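Local structure of enoyl-CoA hydratase (Mycobacterium avium, 3OC7) at residues D6-D10 / A38-L43; V91-R95 / E235-E239; M101-E106 / V226-D231. The protein probably adds water across the double bond of enoyl-CoA thioesters in fatty acid metabolism, as a lyase of the crotonase family. All blocks are in the same frame, centred on the assembly; numbering follows the deposited sequence.

Interaction 1: D6-D10 / A38-L43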
loop_
_atom_site.group_PDB
_atom_site.type_symbol
_atom_site.label_atom_id
_atom_site.label_comp_id
_atom_site.label_asym_id
_atom_site.label_seq_id
_atom_site.Cartn_x
_atom_site.Cartn_y
_atom_site.Cartn_z
ATOM N N ASP A 6 11.217 -8.525 37.179
ATOM C CA ASP A 6 12.645 -8.641 36.845
ATOM C C ASP A 6 13.152 -7.510 35.935
ATOM O O ASP A 6 12.363 -6.853 35.246
ATOM C CB ASP A 6 12.916 -9.993 36.164
ATOM C CG ASP A 6 12.755 -11.176 37.107
ATOM O OD1 ASP A 6 13.079 -11.051 38.312
ATOM O OD2 ASP A 6 12.306 -12.242 36.636
ATOM N N ALA A 7 14.472 -7.303 35.935
ATOM C CA ALA A 7 15.153 -6.414 34.972
ATOM C C ALA A 7 16.189 -7.251 34.209
ATOM O O ALA A 7 16.765 -8.177 34.805
ATOM C CB ALA A 7 15.817 -5.264 35.708
ATOM N N LEU A 8 16.473 -6.967 32.928
ATOM C CA LEU A 8 15.998 -5.808 32.139
ATOM C C LEU A 8 14.732 -6.095 31.303
ATOM O O LEU A 8 14.147 -5.168 30.726
ATOM C CB LEU A 8 17.135 -5.301 31.226
ATOM C CG LEU A 8 18.485 -4.895 31.840
ATOM C CD1 LEU A 8 19.495 -4.605 30.751
ATOM C CD2 LEU A 8 18.339 -3.666 32.744
ATOM N N VAL A 9 14.340 -7.369 31.238
ATOM C CA VAL A 9 13.078 -7.835 30.633
ATOM C C VAL A 9 12.374 -8.755 31.645
ATOM O O VAL A 9 12.995 -9.713 32.164
ATOM C CB VAL A 9 13.312 -8.625 29.291
ATOM C CG1 VAL A 9 11.986 -9.062 28.659
ATOM C CG2 VAL A 9 14.132 -7.808 28.294
ATOM N N ASP A 10 11.102 -8.472 31.944
ATOM C CA ASP A 10 10.294 -9.360 32.817
ATOM C C ASP A 10 9.410 -10.321 32.006
ATOM O O ASP A 10 8.845 -9.923 30.986
ATOM C CB ASP A 10 9.424 -8.552 33.801
ATOM C CG ASP A 10 8.556 -9.450 34.699
ATOM O OD1 ASP A 10 9.083 -10.029 35.680
ATOM O OD2 ASP A 10 7.347 -9.594 34.427
ATOM N N ALA A 38 22.632 -6.726 26.732
ATOM C CA ALA A 38 21.908 -7.513 27.729
ATOM C C ALA A 38 20.390 -7.514 27.505
ATOM O O ALA A 38 19.749 -8.571 27.587
ATOM C CB ALA A 38 22.240 -7.027 29.156
ATOM N N LEU A 39 19.808 -6.342 27.242
ATOM C CA LEU A 39 18.354 -6.278 26.974
ATOM C C LEU A 39 17.967 -7.101 25.727
ATOM O O LEU A 39 16.967 -7.841 25.740
ATOM C CB LEU A 39 17.850 -4.828 26.858
ATOM C CG LEU A 39 16.334 -4.622 26.705
ATOM C CD1 LEU A 39 15.836 -3.404 27.496
ATOM C CD2 LEU A 39 15.920 -4.529 25.242
ATOM N N VAL A 40 18.764 -6.983 24.665
ATOM C CA VAL A 40 18.550 -7.758 23.426
ATOM C C VAL A 40 18.631 -9.285 23.637
ATOM O O VAL A 40 17.739 -10.020 23.201
ATOM C CB VAL A 40 19.493 -7.261 22.281
ATOM C CG1 VAL A 40 19.418 -8.179 21.065
ATOM C CG2 VAL A 40 19.112 -5.846 21.848
ATOM N N SER A 41 19.658 -9.770 24.342
ATOM C CA SER A 41 19.762 -11.207 24.695
ATOM C C SER A 41 18.560 -11.717 25.508
ATOM O O SER A 41 18.037 -12.819 25.247
ATOM C CB SER A 41 21.076 -11.523 25.453
ATOM O OG SER A 41 22.209 -11.330 24.624
ATOM N N GLN A 42 18.126 -10.911 26.486
ATOM C CA GLN A 42 16.967 -11.273 27.309
ATOM C C GLN A 42 15.630 -11.319 26.542
ATOM O O GLN A 42 14.765 -12.143 26.869
ATOM C CB GLN A 42 16.872 -10.402 28.581
ATOM C CG GLN A 42 18.030 -10.691 29.594
ATOM C CD GLN A 42 18.116 -9.701 30.757
ATOM O OE1 GLN A 42 17.101 -9.215 31.256
ATOM N NE2 GLN A 42 19.341 -9.431 31.216
ATOM N N LEU A 43 15.467 -10.457 25.524
ATOM C CA LEU A 43 14.294 -10.556 24.626
ATOM C C LEU A 43 14.284 -11.833 23.759
ATOM O O LEU A 43 13.227 -12.484 23.606
ATOM C CB LEU A 43 14.163 -9.328 23.715
ATOM C CG LEU A 43 13.325 -8.106 24.077
ATOM C CD1 LEU A 43 12.959 -7.349 22.785
ATOM C CD2 LEU A 43 12.043 -8.474 24.807
HETATM O O HOH W 1 20.094 -8.023 34.091
#
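The methyl of Ala38 meets the first branch of Leu8, CB to CD1 at 4.0 Å, where helix 37-52 starts along the edge of the N-terminal segment. One residue on, Leu39 takes that same CD1 against its backbone N and its CB. The branched end of Leu39 then turns to Val9: CG lies 4.2 Å from Val9 CG2, while CD1 approaches the carbonyl oxygen of Leu8. With CG turned away from the backbone N (chi1 -175°), CG and CD1 are brought to Val9 and Leu8; Leu39 also touches Leu26 of strand 21-26.

This illustrates how a helix can cover the margin of a sheet. Strand 9-12 is an outermost strand, within this chain, of the mixed sheet of the crotonase fold and runs antiparallel to strand 21-26; helix 37-52 belongs to the connection between parallel strands 21-26 and 58-63, and here it also covers the start of the edge strand.

A turn further along, Gln42 supplies the polar part of the contact. Its CB passes Val9 CG2 at 3.8 Å, the two side chains running in opposite directions, and the chain then extends until OE1 reaches Leu8 N at 2.9 Å. That donor sits in the carbonyl plane on a lone pair, although the N-H is bent (144°). One amide oxygen thus receives two successive N-H groups, the first from the cis peptide joining Ala7 to Leu8 and the second, weakly, from Val9. On the other branch, Gln42 NE2 donates to a water 3.3 Å away, which bonds weakly to Ala7 O. Last comes Leu43, whose side chain crosses that of Val9 at about a right angle and brings CD2 to 3.9 Å from Val9 CG1.

Interaction 2: V91-R95 / E235-E239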
loop_
_atom_site.group_PDB
_atom_site.type_symbol
_atom_site.label_atom_id
_atom_site.label_comp_id
_atom_site.label_asym_id
_atom_site.label_seq_id
_atom_site.Cartn_x
_atom_site.Cartn_y
_atom_site.Cartn_z
ATOM N N VAL A 91 28.777 -1.746 12.777
ATOM C CA VAL A 91 28.243 -2.782 11.866
ATOM C C VAL A 91 27.599 -3.959 12.633
ATOM O O VAL A 91 26.546 -4.478 12.226
ATOM C CB VAL A 91 29.286 -3.241 10.776
ATOM C CG1 VAL A 91 30.405 -4.117 11.379
ATOM C CG2 VAL A 91 28.582 -3.944 9.619
ATOM N N GLU A 92 28.209 -4.371 13.746
ATOM C CA GLU A 92 27.648 -5.429 14.596
ATOM C C GLU A 92 26.363 -4.999 15.303
ATOM O O GLU A 92 25.432 -5.791 15.458
ATOM C CB GLU A 92 28.671 -5.911 15.629
ATOM C CG GLU A 92 29.693 -6.904 15.094
ATOM C CD GLU A 92 29.090 -7.965 14.180
ATOM O OE1 GLU A 92 28.143 -8.682 14.585
ATOM O OE2 GLU A 92 29.582 -8.086 13.049
ATOM N N ARG A 93 26.304 -3.739 15.750
ATOM C CA ARG A 93 25.068 -3.195 16.354
ATOM C C ARG A 93 23.879 -3.271 15.363
ATOM O O ARG A 93 22.738 -3.628 15.741
ATOM C CB ARG A 93 25.248 -1.742 16.852
ATOM C CG ARG A 93 26.027 -1.558 18.163
ATOM C CD ARG A 93 25.739 -0.173 18.775
ATOM N NE ARG A 93 26.097 0.949 17.898
ATOM C CZ ARG A 93 27.323 1.461 17.793
ATOM N NH1 ARG A 93 28.324 0.952 18.500
ATOM N NH2 ARG A 93 27.549 2.479 16.971
ATOM N N ALA A 94 24.142 -2.915 14.104
ATOM C CA ALA A 94 23.120 -2.987 13.048
ATOM C C ALA A 94 22.660 -4.421 12.735
ATOM O O ALA A 94 21.436 -4.670 12.667
ATOM C CB ALA A 94 23.601 -2.290 11.782
ATOM N N ARG A 95 23.617 -5.354 12.600
ATOM C CA ARG A 95 23.287 -6.786 12.399
ATOM C C ARG A 95 22.467 -7.365 13.577
ATOM O O ARG A 95 21.521 -8.138 13.364
ATOM C CB ARG A 95 24.549 -7.648 12.129
ATOM C CG ARG A 95 25.296 -7.347 10.819
ATOM C CD ARG A 95 26.397 -8.394 10.550
ATOM N NE ARG A 95 27.284 -8.022 9.441
ATOM C CZ ARG A 95 28.600 -7.816 9.544
ATOM N NH1 ARG A 95 29.213 -7.939 10.717
ATOM N NH2 ARG A 95 29.310 -7.484 8.465
ATOM N N GLU A 235 22.264 -7.223 4.961
ATOM C CA GLU A 235 23.717 -7.006 5.023
ATOM C C GLU A 235 24.149 -5.660 4.417
ATOM O O GLU A 235 24.937 -4.942 5.043
ATOM C CB GLU A 235 24.501 -8.192 4.439
ATOM C CG GLU A 235 26.040 -8.000 4.434
ATOM C CD GLU A 235 26.671 -7.897 5.828
ATOM O OE1 GLU A 235 26.063 -8.336 6.829
ATOM O OE2 GLU A 235 27.807 -7.377 5.910
ATOM N N ARG A 236 23.623 -5.327 3.231
ATOM C CA ARG A 236 23.883 -4.032 2.588
ATOM C C ARG A 236 23.485 -2.856 3.489
ATOM O O ARG A 236 24.239 -1.874 3.611
ATOM C CB ARG A 236 23.183 -3.942 1.219
ATOM C CG ARG A 236 23.531 -2.696 0.400
ATOM C CD ARG A 236 22.759 -2.649 -0.908
ATOM N NE ARG A 236 21.331 -2.871 -0.702
ATOM C CZ ARG A 236 20.461 -1.914 -0.397
ATOM N NH1 ARG A 236 20.863 -0.657 -0.265
ATOM N NH2 ARG A 236 19.182 -2.216 -0.231
ATOM N N LEU A 237 22.313 -2.955 4.137
ATOM C CA LEU A 237 21.846 -1.905 5.059
ATOM C C LEU A 237 22.688 -1.770 6.339
ATOM O O LEU A 237 22.881 -0.654 6.832
ATOM C CB LEU A 237 20.340 -2.042 5.379
ATOM C CG LEU A 237 19.346 -1.834 4.216
ATOM C CD1 LEU A 237 17.932 -2.320 4.675
ATOM C CD2 LEU A 237 19.298 -0.383 3.701
ATOM N N ALA A 238 23.193 -2.898 6.865
ATOM C CA ALA A 238 24.108 -2.866 8.026
ATOM C C ALA A 238 25.436 -2.149 7.705
ATOM O O ALA A 238 25.915 -1.336 8.507
ATOM C CB ALA A 238 24.359 -4.316 8.588
ATOM N N GLU A 239 26.002 -2.420 6.526
ATOM C CA GLU A 239 27.233 -1.733 6.062
ATOM C C GLU A 239 27.012 -0.217 5.856
ATOM O O GLU A 239 27.854 0.608 6.247
ATOM C CB GLU A 239 27.804 -2.421 4.805
ATOM C CG GLU A 239 28.289 -3.861 5.091
ATOM C CD GLU A 239 28.795 -4.626 3.871
ATOM O OE1 GLU A 239 29.130 -4.012 2.845
ATOM O OE2 GLU A 239 28.861 -5.875 3.958
#
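Arg95 lies side-on against the carboxylate of Glu235, using NE and NH2 for one oxygen each. NE donates to OE1 at 2.9 Å, and NH2 donates to OE2 at 3.0 Å along an almost straight line. Both oxygens use their syn lone pairs, and the two flat groups are only 16° from coplanar, the geometry of a bidentate salt bridge. The chains get there differently: Arg95 is extended from CG to NE, whereas Glu235 bends at its second torsion (chi2 64°) to bring the carboxylate round to the arginine.

Val91 CG2 also covers part of one guanidinium face, 3.8 Å above its plane and nearer its border than its middle. A further ion pair of Arg95 NH1 with Glu92 is doubtful, because the modelled distance is too short.

Beneath this polar layer the side chains shrink to methyls. Ala94 CB meets Ala238 CB at 3.9 Å, and Ala238 CB also touches CG of Arg95 at 3.9 Å, while Val91 CG2 rests on the Ala238 carbonyl. With alanines at the point of nearest backbone approach, the short helical segments come to 8.8 Å between axes. Small residues at the crossing are what let two helices pack closely; here, at 141° between their directions, they join helix 86-106 to helix 212-245 of the crotonase fold.

Interaction 3: M101-E106 / V226-D231. With EDO (1,2-ethanediol), chain B.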
loop_
_atom_site.group_PDB
_atom_site.type_symbol
_atom_site.label_atom_id
_atom_site.label_comp_id
_atom_site.label_asym_id
_atom_site.label_seq_id
_atom_site.Cartn_x
_atom_site.Cartn_y
_atom_site.Cartn_z
ATOM N N MET A 101 14.665 -8.167 15.133
ATOM C CA MET A 101 13.449 -8.000 14.315
ATOM C C MET A 101 13.039 -9.294 13.610
ATOM O O MET A 101 11.851 -9.677 13.613
ATOM C CB MET A 101 13.628 -6.858 13.294
ATOM C CG MET A 101 13.785 -5.436 13.915
ATOM S SD MET A 101 13.733 -4.113 12.658
ATOM C CE MET A 101 15.116 -4.614 11.591
ATOM N N ARG A 102 14.014 -9.991 13.035
ATOM C CA ARG A 102 13.767 -11.261 12.335
ATOM C C ARG A 102 13.203 -12.382 13.258
ATOM O O ARG A 102 12.331 -13.159 12.828
ATOM C CB ARG A 102 15.020 -11.740 11.557
ATOM C CG ARG A 102 14.727 -12.885 10.568
ATOM C CD ARG A 102 15.854 -13.200 9.559
ATOM N NE ARG A 102 15.356 -14.144 8.544
ATOM C CZ ARG A 102 15.746 -14.203 7.276
ATOM N NH1 ARG A 102 16.686 -13.381 6.797
ATOM N NH2 ARG A 102 15.192 -15.114 6.474
ATOM N N ALA A 103 13.673 -12.443 14.511
ATOM C CA ALA A 103 13.151 -13.406 15.506
ATOM C C ALA A 103 11.648 -13.187 15.782
ATOM O O ALA A 103 10.867 -14.146 15.867
ATOM C CB ALA A 103 13.955 -13.362 16.821
ATOM N N ILE A 104 11.239 -11.914 15.891
ATOM C CA ILE A 104 9.818 -11.566 16.093
ATOM C C ILE A 104 9.001 -11.995 14.846
ATOM O O ILE A 104 7.954 -12.657 14.961
ATOM C CB ILE A 104 9.633 -10.031 16.400
ATOM C CG1 ILE A 104 10.263 -9.650 17.753
ATOM C CG2 ILE A 104 8.137 -9.620 16.342
ATOM C CD1 ILE A 104 10.385 -8.159 17.973
ATOM N N VAL A 105 9.485 -11.639 13.650
ATOM C CA VAL A 105 8.790 -11.959 12.387
ATOM C C VAL A 105 8.662 -13.489 12.119
ATOM O O VAL A 105 7.612 -13.938 11.596
ATOM C CB VAL A 105 9.424 -11.189 11.179
ATOM C CG1 VAL A 105 8.729 -11.541 9.866
ATOM C CG2 VAL A 105 9.324 -9.686 11.379
ATOM N N GLU A 106 9.680 -14.277 12.502
ATOM C CA GLU A 106 9.708 -15.747 12.264
ATOM C C GLU A 106 8.869 -16.582 13.259
ATOM O O GLU A 106 8.619 -17.770 13.011
ATOM C CB GLU A 106 11.162 -16.290 12.238
ATOM C CG GLU A 106 11.953 -15.911 10.970
ATOM C CD GLU A 106 13.410 -16.418 10.971
ATOM O OE1 GLU A 106 13.957 -16.677 12.056
ATOM O OE2 GLU A 106 14.015 -16.527 9.883
ATOM N N VAL A 226 8.036 -9.900 3.722
ATOM C CA VAL A 226 8.960 -9.253 4.671
ATOM C C VAL A 226 10.281 -10.041 4.814
ATOM O O VAL A 226 11.375 -9.451 4.724
ATOM C CB VAL A 226 8.289 -9.007 6.068
ATOM C CG1 VAL A 226 9.272 -8.381 7.069
ATOM C CG2 VAL A 226 7.053 -8.094 5.919
ATOM N N LEU A 227 10.197 -11.363 4.978
ATOM C CA LEU A 227 11.407 -12.182 5.115
ATOM C C LEU A 227 12.287 -12.185 3.832
ATOM O O LEU A 227 13.535 -12.232 3.923
ATOM C CB LEU A 227 11.041 -13.596 5.590
ATOM C CG LEU A 227 10.456 -13.647 7.016
ATOM C CD1 LEU A 227 9.808 -15.003 7.329
ATOM C CD2 LEU A 227 11.526 -13.286 8.043
ATOM N N GLU A 228 11.642 -12.083 2.663
ATOM C CA GLU A 228 12.359 -11.966 1.382
ATOM C C GLU A 228 13.195 -10.690 1.314
ATOM O O GLU A 228 14.324 -10.707 0.768
ATOM C CB GLU A 228 11.396 -11.996 0.190
ATOM C CG GLU A 228 10.727 -13.329 -0.070
ATOM C CD GLU A 228 9.653 -13.236 -1.150
ATOM O OE1 GLU A 228 9.938 -12.688 -2.242
ATOM O OE2 GLU A 228 8.521 -13.707 -0.909
ATOM N N ARG A 229 12.661 -9.595 1.868
ATOM C CA ARG A 229 13.366 -8.296 1.928
ATOM C C ARG A 229 14.612 -8.365 2.837
ATOM O O ARG A 229 15.682 -7.846 2.469
ATOM C CB ARG A 229 12.395 -7.161 2.347
ATOM C CG ARG A 229 12.999 -5.750 2.358
ATOM C CD ARG A 229 12.052 -4.685 2.929
ATOM N NE ARG A 229 10.887 -4.438 2.070
ATOM C CZ ARG A 229 10.766 -3.423 1.216
ATOM N NH1 ARG A 229 11.738 -2.529 1.080
ATOM N NH2 ARG A 229 9.653 -3.304 0.500
ATOM N N PHE A 230 14.483 -9.019 4.000
ATOM C CA PHE A 230 15.636 -9.304 4.881
ATOM C C PHE A 230 16.730 -10.087 4.116
ATOM O O PHE A 230 17.915 -9.724 4.169
ATOM C CB PHE A 230 15.216 -10.114 6.133
ATOM C CG PHE A 230 14.652 -9.290 7.301
ATOM C CD1 PHE A 230 13.372 -8.747 7.256
ATOM C CD2 PHE A 230 15.402 -9.141 8.493
ATOM C CE1 PHE A 230 12.843 -8.033 8.362
ATOM C CE2 PHE A 230 14.894 -8.434 9.613
ATOM C CZ PHE A 230 13.604 -7.881 9.550
ATOM N N ASP A 231 16.343 -11.155 3.407
ATOM C CA ASP A 231 17.296 -11.960 2.622
ATOM C C ASP A 231 18.092 -11.098 1.607
ATOM O O ASP A 231 19.318 -11.233 1.507
ATOM C CB ASP A 231 16.570 -13.099 1.882
ATOM C CG ASP A 231 16.155 -14.249 2.789
ATOM O OD1 ASP A 231 16.668 -14.388 3.924
ATOM O OD2 ASP A 231 15.309 -15.046 2.323
HETATM C C1 EDO B . 15.424 -1.398 1.725
HETATM O O1 EDO B . 14.653 -2.588 1.925
HETATM C C2 EDO B . 14.911 -0.632 0.512
HETATM O O2 EDO B . 15.725 0.541 0.363
#
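Leu227 is the bump of this contact. Its CD2 enters a hollow on helix 86-106 bounded by Val105 CG1 at 3.8 Å, Glu106 CG at 4.0 Å and Arg102, whose CG and NE both lie close to CD2 (NE at 4.0 Å). Val105 and Leu227 interleave, each side chain running the other way, and CG1 of the valine, trans to the backbone N (chi1 179°), also reaches Val226 CG1.

A second projection is the ring of Phe230. Its far corner fits between Met101 and Arg102: Met101 CB lies at the ring edge, 3.9 Å from CZ, while Arg102 CB approaches CE2 obliquely. Leu157 and Thr158 of helix 156-159 touch both Met101 and Phe230, so the inner side of the contact is packed by a third helix. These larger side chains hold the segment axes 11.1 Å apart in a nearly antiparallel pair.

Arg102 then closes the outer side of the hollow. Extended from CG to NE, it passes Leu227 and places NH1 3.6 Å from Phe230 CB, with its guanidinium 68° from the ring plane. NH1 and NH2 grip Asp231 OD1 end-on, each at 3.0 Å, with the oxygen in the guanidinium plane though both nitrogens come from one face of the carboxylate. NE is taken by Glu106 OE2, met from above that carboxylate's plane. One arginine thus bridges an acid of its own helix and an acid of the partner, which would be expected to offset their mutual repulsion and to keep its aliphatic stem lying over the leucine.

Overall arrangement
From the N terminus, interaction 1 closes first, a short loop in which strand 21-26 lies between edge strand 9-12 and helix 37-52, complete before the others open. The chain then enters helix 86-106, which opens interaction 2 at 91-95 and interaction 3 at 101-106. After further strands and helices, helix 212-245 runs back roughly antiparallel, closing interaction 3 at 226-231 and then interaction 2 at 235-239. The shorter loop is nested in the longer, and one helix pair is joined at two levels with centres about 15 Å apart. Interaction 1, its centre about 22 Å from that of interaction 2 and about 21 Å from that of interaction 3, instead ties the sheet margin to its covering helix.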